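Local coordinates for monoamine oxidase regulatory protein, putative (Archaeoglobus fulgidus, PDB 1Q6W) that is of uncertain function but has the MaoC-like hot dog fold, consistent with a role in hydrating or dehydrating acyl thioesters, at residues 73-78 against 113-118; 133-138 against 146-151. All coordinates share one frame; numbering follows the deposited sequence.

Contact 1 of 2, residues 73-78 against 113-118; sequences SIALGM and IAASAE
M78 SE approaches the flat A114-A115 peptide obliquely, 3.9 Å from A115 N; no aromatic ring or side-chain amide takes part, because the five side chains that touch (I74, A75, M78, I113 and A115) are all aliphatic or selenoether. The setting is the hot dog fold, in which the long helix 68-84 is the sausage and the antiparallel sheet the bun. Here the helix rests on strand 112-126, the segment axes 7.6 Å apart at their closest and crossing at -59°. The nearest approach of the backbones is at two alanines: A75 CB meets A115 CB at 3.7 Å, methyl to methyl, and the two CA atoms are 5.3 Å apart. With nothing beyond CB on either residue, the helix can settle close to the strand. Larger side chains fill the space beside this point. The CG of M78 sits between its backbone N and carbonyl carbon (chi1 55°), and a bend at chi3 carries CE onto I113, although the residue is poorly ordered and its end is less certain. I113 also places CG1 between backbone N and carbonyl carbon, and its extended second torsion (176°) sends CD1 toward the helix, where it crosses the selenomethionine at about a right angle. The contact is buried and apolar. V138 of strand 129-139 packs against both A75 and I113, while L42 of the second subunit packs on I74, placing this side of the helix near the dimer interface. I113 CD1 thus touches two residues one helical turn apart: M78 CE at 3.8 Å and, more loosely, the CG2 branch of I74 at 4.2 Å.

Contact 2 of 2, residues 133-138 against 146-151; sequences TYKLEV and VLTALY
Y134 lays its CB over one face of the Y151 ring, a CH-pi contact 3.8 Å from CB to the ring centroid. The two rings are nearly parallel, their planes at 12°, but offset so much that one hardly lies over the other. With CG between backbone N and carbonyl carbon (chi1 69°), the Y151 ring leans over the partner strand and also receives L136 CB at its edge, 3.9 Å from CE2. Replacing Y151 with alanine would probably strip Y134 CB of its CH-pi partner and L136 CB of its edge contact, opening a gap where the ring lay. On the other face of the sheet, L150 CD1 meets K135 at CA and CG, the two side chains crossing obliquely, and K135 NZ forms a salt bridge with E137 OE2 (3.0 Å). The hairpin is antiparallel, Y134, L136 and V138 being hydrogen-bonded partners of Y151, A149 and L147. Toward the hairpin turn, V146 and L147 both face V138 in a classic beta bulge: V138 O accepts V146 N at 2.9 Å and L147 N only weakly at 3.4 Å. Strand 112-126 flanks 129-139, strand 92-103 flanks 145-156, and helix 68-84 covers the face of L136, V138 and Y151 through L72, A75 and L76.

Contacts 1 and 2 have centres 8 Å apart, and both segments of contact 1 precede those of contact 2 in the chain. Strands 112-126 and 129-139, consecutive in sequence, are neighbours in the five-stranded antiparallel sheet and join the two: E118 O lies 2.7 Å from K135 N and S116 N lies 2.8 Å from E137 O, both probable hydrogen bonds. Contact 1 seats helix 68-84 on the sheet, whereas contact 2 pairs two of its central strands. A117 CB packs on Y151 OH, so side chains also meet between them. In this hot dog domain the sheet face carrying L136, V138 and Y151 packs against helix 68-84, while the K135 and E137 side is partly exposed.

Contact 1 of 2, residues 73-78 against 113-118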
loop_
_atom_site.group_PDB
_atom_site.type_symbol
_atom_site.label_atom_id
_atom_site.label_comp_id
_atom_site.label_asym_id
_atom_site.label_seq_id
_atom_site.Cartn_x
_atom_site.Cartn_y
_atom_site.Cartn_z
ATOM N N SER A 73 1.942 -1.636 -4.647
ATOM C CA SER A 73 0.849 -2.473 -5.126
ATOM C C SER A 73 1.256 -3.315 -6.337
ATOM O O SER A 73 0.998 -4.522 -6.379
ATOM C CB SER A 73 -0.356 -1.614 -5.497
ATOM O OG SER A 73 -0.933 -1.038 -4.343
ATOM N N ILE A 74 1.880 -2.685 -7.330
ATOM C CA ILE A 74 2.309 -3.436 -8.486
ATOM C C ILE A 74 3.322 -4.499 -8.087
ATOM O O ILE A 74 3.279 -5.618 -8.571
ATOM C CB ILE A 74 2.897 -2.523 -9.572
ATOM C CG1 ILE A 74 1.775 -1.638 -10.177
ATOM C CG2 ILE A 74 3.544 -3.382 -10.663
ATOM C CD1 ILE A 74 2.217 -0.756 -11.342
ATOM N N ALA A 75 4.220 -4.155 -7.165
ATOM C CA ALA A 75 5.243 -5.092 -6.689
ATOM C C ALA A 75 4.612 -6.322 -6.046
ATOM O O ALA A 75 4.843 -7.442 -6.494
ATOM C CB ALA A 75 6.153 -4.401 -5.699
ATOM N N LEU A 76 3.825 -6.114 -4.989
ATOM C CA LEU A 76 3.173 -7.231 -4.327
ATOM C C LEU A 76 2.387 -8.050 -5.351
ATOM O O LEU A 76 2.337 -9.275 -5.292
ATOM C CB LEU A 76 2.242 -6.715 -3.254
ATOM C CG LEU A 76 2.965 -6.066 -2.065
ATOM C CD1 LEU A 76 1.965 -5.398 -1.116
ATOM C CD2 LEU A 76 3.805 -7.138 -1.325
ATOM N N GLY A 77 1.805 -7.348 -6.317
ATOM C CA GLY A 77 1.021 -7.994 -7.335
ATOM C C GLY A 77 1.803 -8.922 -8.220
ATOM O O GLY A 77 1.388 -10.053 -8.426
HETATM N N MSE A 78 2.930 -8.474 -8.752
HETATM C CA MSE A 78 3.671 -9.348 -9.634
HETATM C C MSE A 78 4.303 -10.525 -8.897
HETATM O O MSE A 78 4.620 -11.550 -9.503
HETATM C CB MSE A 78 4.699 -8.561 -10.460
HETATM C CG MSE A 78 5.677 -7.708 -9.679
HETATM SE SE MSE A 78 6.803 -6.624 -10.856
HETATM C CE MSE A 78 6.330 -4.871 -10.226
ATOM N N ILE A 113 10.119 -1.572 -13.483
ATOM C CA ILE A 113 10.400 -2.101 -12.161
ATOM C C ILE A 113 10.236 -3.611 -12.051
ATOM O O ILE A 113 9.419 -4.207 -12.741
ATOM C CB ILE A 113 9.511 -1.430 -11.117
ATOM C CG1 ILE A 113 8.045 -1.727 -11.417
ATOM C CG2 ILE A 113 9.763 0.071 -11.123
ATOM C CD1 ILE A 113 7.101 -1.182 -10.393
ATOM N N ALA A 114 11.039 -4.221 -11.187
ATOM C CA ALA A 114 11.005 -5.660 -10.961
ATOM C C ALA A 114 11.066 -5.905 -9.461
ATOM O O ALA A 114 11.898 -5.328 -8.757
ATOM C CB ALA A 114 12.166 -6.309 -11.627
ATOM N N ALA A 115 10.184 -6.764 -8.971
ATOM C CA ALA A 115 10.133 -7.035 -7.555
ATOM C C ALA A 115 10.493 -8.466 -7.229
ATOM O O ALA A 115 10.291 -9.371 -8.034
ATOM C CB ALA A 115 8.745 -6.726 -7.027
ATOM N N SER A 116 11.019 -8.660 -6.030
ATOM C CA SER A 116 11.378 -9.981 -5.563
ATOM C C SER A 116 10.980 -10.066 -4.100
ATOM O O SER A 116 11.020 -9.059 -3.382
ATOM C CB SER A 116 12.887 -10.210 -5.709
ATOM O OG SER A 116 13.634 -9.309 -4.910
ATOM N N ALA A 117 10.575 -11.254 -3.671
ATOM C CA ALA A 117 10.214 -11.463 -2.284
ATOM C C ALA A 117 11.031 -12.643 -1.727
ATOM O O ALA A 117 11.228 -13.654 -2.412
ATOM C CB ALA A 117 8.747 -11.739 -2.179
ATOM N N GLU A 118 11.505 -12.515 -0.495
ATOM C CA GLU A 118 12.287 -13.582 0.110
ATOM C C GLU A 118 11.763 -13.896 1.504
ATOM O O GLU A 118 11.464 -12.988 2.274
ATOM C CB GLU A 118 13.755 -13.175 0.182
ATOM C CG GLU A 118 14.651 -14.221 0.771
ATOM C CD GLU A 118 16.084 -13.758 0.855
ATOM O OE1 GLU A 118 16.939 -14.552 1.318
ATOM O OE2 GLU A 118 16.354 -12.599 0.456
#

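Contact 2 of 2, residues 133-138 against 146-151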
loop_
_atom_site.group_PDB
_atom_site.type_symbol
_atom_site.label_atom_id
_atom_site.label_comp_id
_atom_site.label_asym_id
_atom_site.label_seq_id
_atom_site.Cartn_x
_atom_site.Cartn_y
_atom_site.Cartn_z
ATOM N N THR A 133 7.015 -14.246 7.218
ATOM C CA THR A 133 7.385 -12.876 6.896
ATOM C C THR A 133 8.291 -12.825 5.666
ATOM O O THR A 133 9.261 -13.582 5.563
ATOM C CB THR A 133 8.101 -12.207 8.075
ATOM O OG1 THR A 133 7.185 -12.102 9.168
ATOM C CG2 THR A 133 8.613 -10.805 7.678
ATOM N N TYR A 134 7.974 -11.924 4.743
ATOM C CA TYR A 134 8.741 -11.798 3.515
ATOM C C TYR A 134 9.429 -10.461 3.415
ATOM O O TYR A 134 8.931 -9.455 3.913
ATOM C CB TYR A 134 7.829 -11.962 2.289
ATOM C CG TYR A 134 7.067 -13.263 2.240
ATOM C CD1 TYR A 134 5.942 -13.473 3.043
ATOM C CD2 TYR A 134 7.465 -14.295 1.378
ATOM C CE1 TYR A 134 5.232 -14.685 2.985
ATOM C CE2 TYR A 134 6.773 -15.494 1.314
ATOM C CZ TYR A 134 5.660 -15.689 2.114
ATOM O OH TYR A 134 4.979 -16.895 2.033
ATOM N N LYS A 135 10.577 -10.452 2.758
ATOM C CA LYS A 135 11.304 -9.218 2.539
ATOM C C LYS A 135 11.059 -8.881 1.075
ATOM O O LYS A 135 11.367 -9.677 0.191
ATOM C CB LYS A 135 12.801 -9.406 2.785
ATOM C CG LYS A 135 13.586 -8.115 2.718
ATOM C CD LYS A 135 15.072 -8.362 2.950
ATOM C CE LYS A 135 15.842 -7.052 3.142
ATOM N NZ LYS A 135 15.741 -6.137 1.965
ATOM N N LEU A 136 10.481 -7.715 0.816
ATOM C CA LEU A 136 10.203 -7.302 -0.542
ATOM C C LEU A 136 11.252 -6.325 -1.047
ATOM O O LEU A 136 11.651 -5.394 -0.338
ATOM C CB LEU A 136 8.824 -6.650 -0.614
ATOM C CG LEU A 136 8.390 -6.134 -1.984
ATOM C CD1 LEU A 136 8.310 -7.291 -2.961
ATOM C CD2 LEU A 136 7.041 -5.467 -1.874
ATOM N N GLU A 137 11.697 -6.537 -2.280
ATOM C CA GLU A 137 12.681 -5.663 -2.903
ATOM C C GLU A 137 12.248 -5.329 -4.314
ATOM O O GLU A 137 11.905 -6.213 -5.092
ATOM C CB GLU A 137 14.049 -6.330 -2.932
ATOM C CG GLU A 137 14.947 -5.898 -1.809
ATOM C CD GLU A 137 16.279 -6.606 -1.825
ATOM O OE1 GLU A 137 16.880 -6.747 -2.918
ATOM O OE2 GLU A 137 16.731 -7.018 -0.733
ATOM N N VAL A 138 12.251 -4.043 -4.633
ATOM C CA VAL A 138 11.860 -3.580 -5.955
ATOM C C VAL A 138 13.035 -2.828 -6.592
ATOM O O VAL A 138 13.554 -1.881 -5.999
ATOM C CB VAL A 138 10.636 -2.645 -5.861
ATOM C CG1 VAL A 138 10.113 -2.328 -7.250
ATOM C CG2 VAL A 138 9.562 -3.282 -5.041
ATOM N N VAL A 146 14.618 0.743 -5.662
ATOM C CA VAL A 146 13.678 1.851 -5.520
ATOM C C VAL A 146 12.759 1.742 -4.306
ATOM O O VAL A 146 12.324 2.750 -3.758
ATOM C CB VAL A 146 12.776 2.001 -6.792
ATOM C CG1 VAL A 146 13.634 2.206 -8.019
ATOM C CG2 VAL A 146 11.887 0.764 -6.960
ATOM N N LEU A 147 12.449 0.523 -3.890
ATOM C CA LEU A 147 11.561 0.343 -2.754
ATOM C C LEU A 147 11.880 -0.938 -2.011
ATOM O O LEU A 147 12.299 -1.926 -2.604
ATOM C CB LEU A 147 10.099 0.331 -3.229
ATOM C CG LEU A 147 8.964 0.115 -2.217
ATOM C CD1 LEU A 147 7.693 0.715 -2.773
ATOM C CD2 LEU A 147 8.767 -1.366 -1.908
ATOM N N THR A 148 11.671 -0.913 -0.704
ATOM C CA THR A 148 11.929 -2.080 0.111
ATOM C C THR A 148 10.809 -2.190 1.137
ATOM O O THR A 148 10.268 -1.178 1.576
ATOM C CB THR A 148 13.306 -1.964 0.825
ATOM O OG1 THR A 148 13.679 -3.240 1.350
ATOM C CG2 THR A 148 13.246 -0.960 1.967
ATOM N N ALA A 149 10.445 -3.414 1.504
ATOM C CA ALA A 149 9.386 -3.602 2.478
ATOM C C ALA A 149 9.394 -4.970 3.150
ATOM O O ALA A 149 10.009 -5.937 2.675
ATOM C CB ALA A 149 8.026 -3.359 1.835
ATOM N N LEU A 150 8.694 -5.028 4.276
ATOM C CA LEU A 150 8.567 -6.243 5.058
ATOM C C LEU A 150 7.066 -6.497 5.234
ATOM O O LEU A 150 6.346 -5.650 5.759
ATOM C CB LEU A 150 9.235 -6.030 6.413
ATOM C CG LEU A 150 10.274 -7.030 6.900
ATOM C CD1 LEU A 150 11.255 -7.381 5.800
ATOM C CD2 LEU A 150 10.977 -6.411 8.078
ATOM N N TYR A 151 6.586 -7.645 4.767
ATOM C CA TYR A 151 5.169 -7.960 4.911
ATOM C C TYR A 151 5.012 -9.397 5.371
ATOM O O TYR A 151 5.931 -10.211 5.211
ATOM C CB TYR A 151 4.429 -7.722 3.586
ATOM C CG TYR A 151 4.771 -8.677 2.454
ATOM C CD1 TYR A 151 3.986 -9.809 2.219
ATOM C CD2 TYR A 151 5.857 -8.434 1.604
ATOM C CE1 TYR A 151 4.268 -10.671 1.171
ATOM C CE2 TYR A 151 6.144 -9.295 0.545
ATOM C CZ TYR A 151 5.344 -10.414 0.332
ATOM O OH TYR A 151 5.612 -11.272 -0.711
#